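Local structure of phenolpthiocerol synthesis type-I polyketide synthase ppsA (Mycobacterium bovis, 7AKC) at residues Thr244-Leu249 and Met264-His269. The protein probably supplies the acyltransferase activity that loads extender units in a polyketide synthase building the lipid core of mycobacterial phthiocerols and phenolphthiocerols. Numbering follows the deposited sequence.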
# COMPACT_ATOMS: atom_id res chain seq x y z
N THR A 244 4.39 3.73 4.93
CA THR A 244 3.87 4.55 3.86
C THR A 244 2.67 5.39 4.36
O THR A 244 2.01 6.10 3.57
CB THR A 244 3.44 3.66 2.68
OG1 THR A 244 2.45 2.69 3.11
CG2 THR A 244 4.66 2.97 1.98
N THR A 245 2.39 5.36 5.66
CA THR A 245 1.27 6.06 6.24
C THR A 245 1.41 7.58 6.35
O THR A 245 0.41 8.31 6.13
CB THR A 245 0.95 5.45 7.61
OG1 THR A 245 0.53 4.09 7.40
CG2 THR A 245 -0.14 6.22 8.37
N TYR A 246 2.61 8.02 6.71
CA TYR A 246 2.84 9.45 6.99
C TYR A 246 3.73 10.14 5.95
O TYR A 246 4.65 9.52 5.43
CB TYR A 246 3.48 9.60 8.37
CG TYR A 246 2.78 8.83 9.47
CD1 TYR A 246 1.68 9.37 10.11
CD2 TYR A 246 3.22 7.58 9.85
CE1 TYR A 246 1.03 8.68 11.12
CE2 TYR A 246 2.57 6.88 10.85
CZ TYR A 246 1.48 7.43 11.49
OH TYR A 246 0.83 6.75 12.48
N ALA A 247 3.44 11.41 5.70
CA ALA A 247 4.28 12.20 4.79
C ALA A 247 5.68 12.36 5.39
O ALA A 247 6.65 12.46 4.65
CB ALA A 247 3.67 13.59 4.55
N ASP A 248 5.77 12.43 6.72
CA ASP A 248 7.08 12.55 7.41
C ASP A 248 7.56 11.14 7.70
O ASP A 248 6.96 10.49 8.54
CB ASP A 248 6.99 13.44 8.66
CG ASP A 248 8.29 13.61 9.43
OD1 ASP A 248 9.34 13.21 8.91
OD2 ASP A 248 8.23 14.15 10.54
N LEU A 249 8.60 10.70 7.01
CA LEU A 249 9.05 9.30 7.16
C LEU A 249 9.82 9.13 8.47
O LEU A 249 10.05 8.00 8.86
CB LEU A 249 9.88 8.87 5.95
CG LEU A 249 9.20 9.00 4.59
CD1 LEU A 249 10.23 8.87 3.49
CD2 LEU A 249 8.12 7.95 4.42
N MET A 264 -5.50 3.63 7.01
CA MET A 264 -6.61 3.34 6.06
C MET A 264 -7.15 4.62 5.41
O MET A 264 -7.71 4.51 4.33
CB MET A 264 -7.74 2.59 6.78
CG MET A 264 -8.59 3.44 7.68
SD MET A 264 -9.73 2.45 8.66
CE MET A 264 -10.42 1.39 7.39
N ARG A 265 -6.98 5.78 6.04
CA ARG A 265 -7.52 7.06 5.50
C ARG A 265 -6.43 7.84 4.76
O ARG A 265 -6.73 8.38 3.69
CB ARG A 265 -8.06 7.92 6.65
CG ARG A 265 -8.39 9.36 6.29
CD ARG A 265 -9.43 9.44 5.19
NE ARG A 265 -9.69 10.81 4.82
CZ ARG A 265 -9.05 11.46 3.85
NH1 ARG A 265 -8.12 10.87 3.14
NH2 ARG A 265 -9.37 12.72 3.60
N ASN A 266 -5.23 7.91 5.33
CA ASN A 266 -4.19 8.74 4.73
C ASN A 266 -3.81 8.27 3.34
O ASN A 266 -3.91 7.07 3.04
CB ASN A 266 -2.92 8.68 5.59
CG ASN A 266 -2.91 9.64 6.74
OD1 ASN A 266 -3.91 10.27 7.09
ND2 ASN A 266 -1.76 9.72 7.41
N PRO A 267 -3.28 9.17 2.50
CA PRO A 267 -2.67 8.72 1.25
C PRO A 267 -1.53 7.71 1.54
O PRO A 267 -0.99 7.62 2.66
CB PRO A 267 -2.04 9.99 0.65
CG PRO A 267 -2.45 11.09 1.46
CD PRO A 267 -3.08 10.61 2.74
N VAL A 268 -1.21 6.92 0.54
CA VAL A 268 -0.13 5.90 0.65
C VAL A 268 1.14 6.53 0.07
O VAL A 268 1.20 6.80 -1.14
CB VAL A 268 -0.50 4.66 -0.18
CG1 VAL A 268 0.65 3.65 -0.15
CG2 VAL A 268 -1.82 4.04 0.29
N HIS A 269 2.13 6.81 0.94
CA HIS A 269 3.37 7.50 0.56
C HIS A 269 4.38 6.51 0.01
O HIS A 269 5.45 6.31 0.58
CB HIS A 269 3.89 8.34 1.77
CG HIS A 269 2.90 9.37 2.24
ND1 HIS A 269 1.88 9.05 3.13
CD2 HIS A 269 2.73 10.65 1.81
CE1 HIS A 269 1.15 10.17 3.26
NE2 HIS A 269 1.65 11.16 2.51
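His269 grips the carbonyl of Thr244 with two N-H groups at once. Its backbone N donates to Thr244 O at 2.7 Å with a nearly straight N-H...O angle of 173°, in the carbonyl plane and on a lone pair. Its imidazole ND1 reaches the same oxygen at 3.0 Å in a more bent bond (147°), arriving from above the carbonyl plane. The pair is compatible because CG of His269 lies beside the backbone N (chi1 -59°), which puts the ring on the side of the oxygen that N already holds. Thr244 O lies close to the plane of the imidazole. The amide of Asn266 makes the third hydrogen bond, ND2 to Thr245 O at 2.9 Å; the acceptor lies near the amide plane, whereas the donor stands above the plane of the carbonyl.

These bonds tie the loop that follows strand 240-242, at one edge of the parallel sheet of the acyltransferase domain, to the residues leaving helix 257-265, with His269 as N-cap residue of helix 270-278. Thr244 OG1 hydrogen-bonds to Gly110 O, and Val268 touches Ser112; the Gly110-Ser112-Gly114 pattern is consistent with the nucleophile elbow of acyltransferases. The carboxylate of Glu115 is hydrogen-bonded through OE2 to Thr244 N and through OE1 to Thr245 OG1.

Van der Waals packing completes the interface. The peptide joining Tyr246 to Ala247 lies over one face of the imidazole, with Ala247 N 3.5 Å above the ring plane, over its centre, while the methyl CB of Ala247 makes a van der Waals contact with the nitrogen NE2 of His269 at 3.8 Å. Alongside, pointing the same way, Val268 CG1 meets Thr244 CB at 4.0 Å. Thr245 and Asn266 instead cross nearly at right angles, the threonine methyl CG2 in van der Waals contact with the asparagine nitrogen ND2 at 4.0 Å.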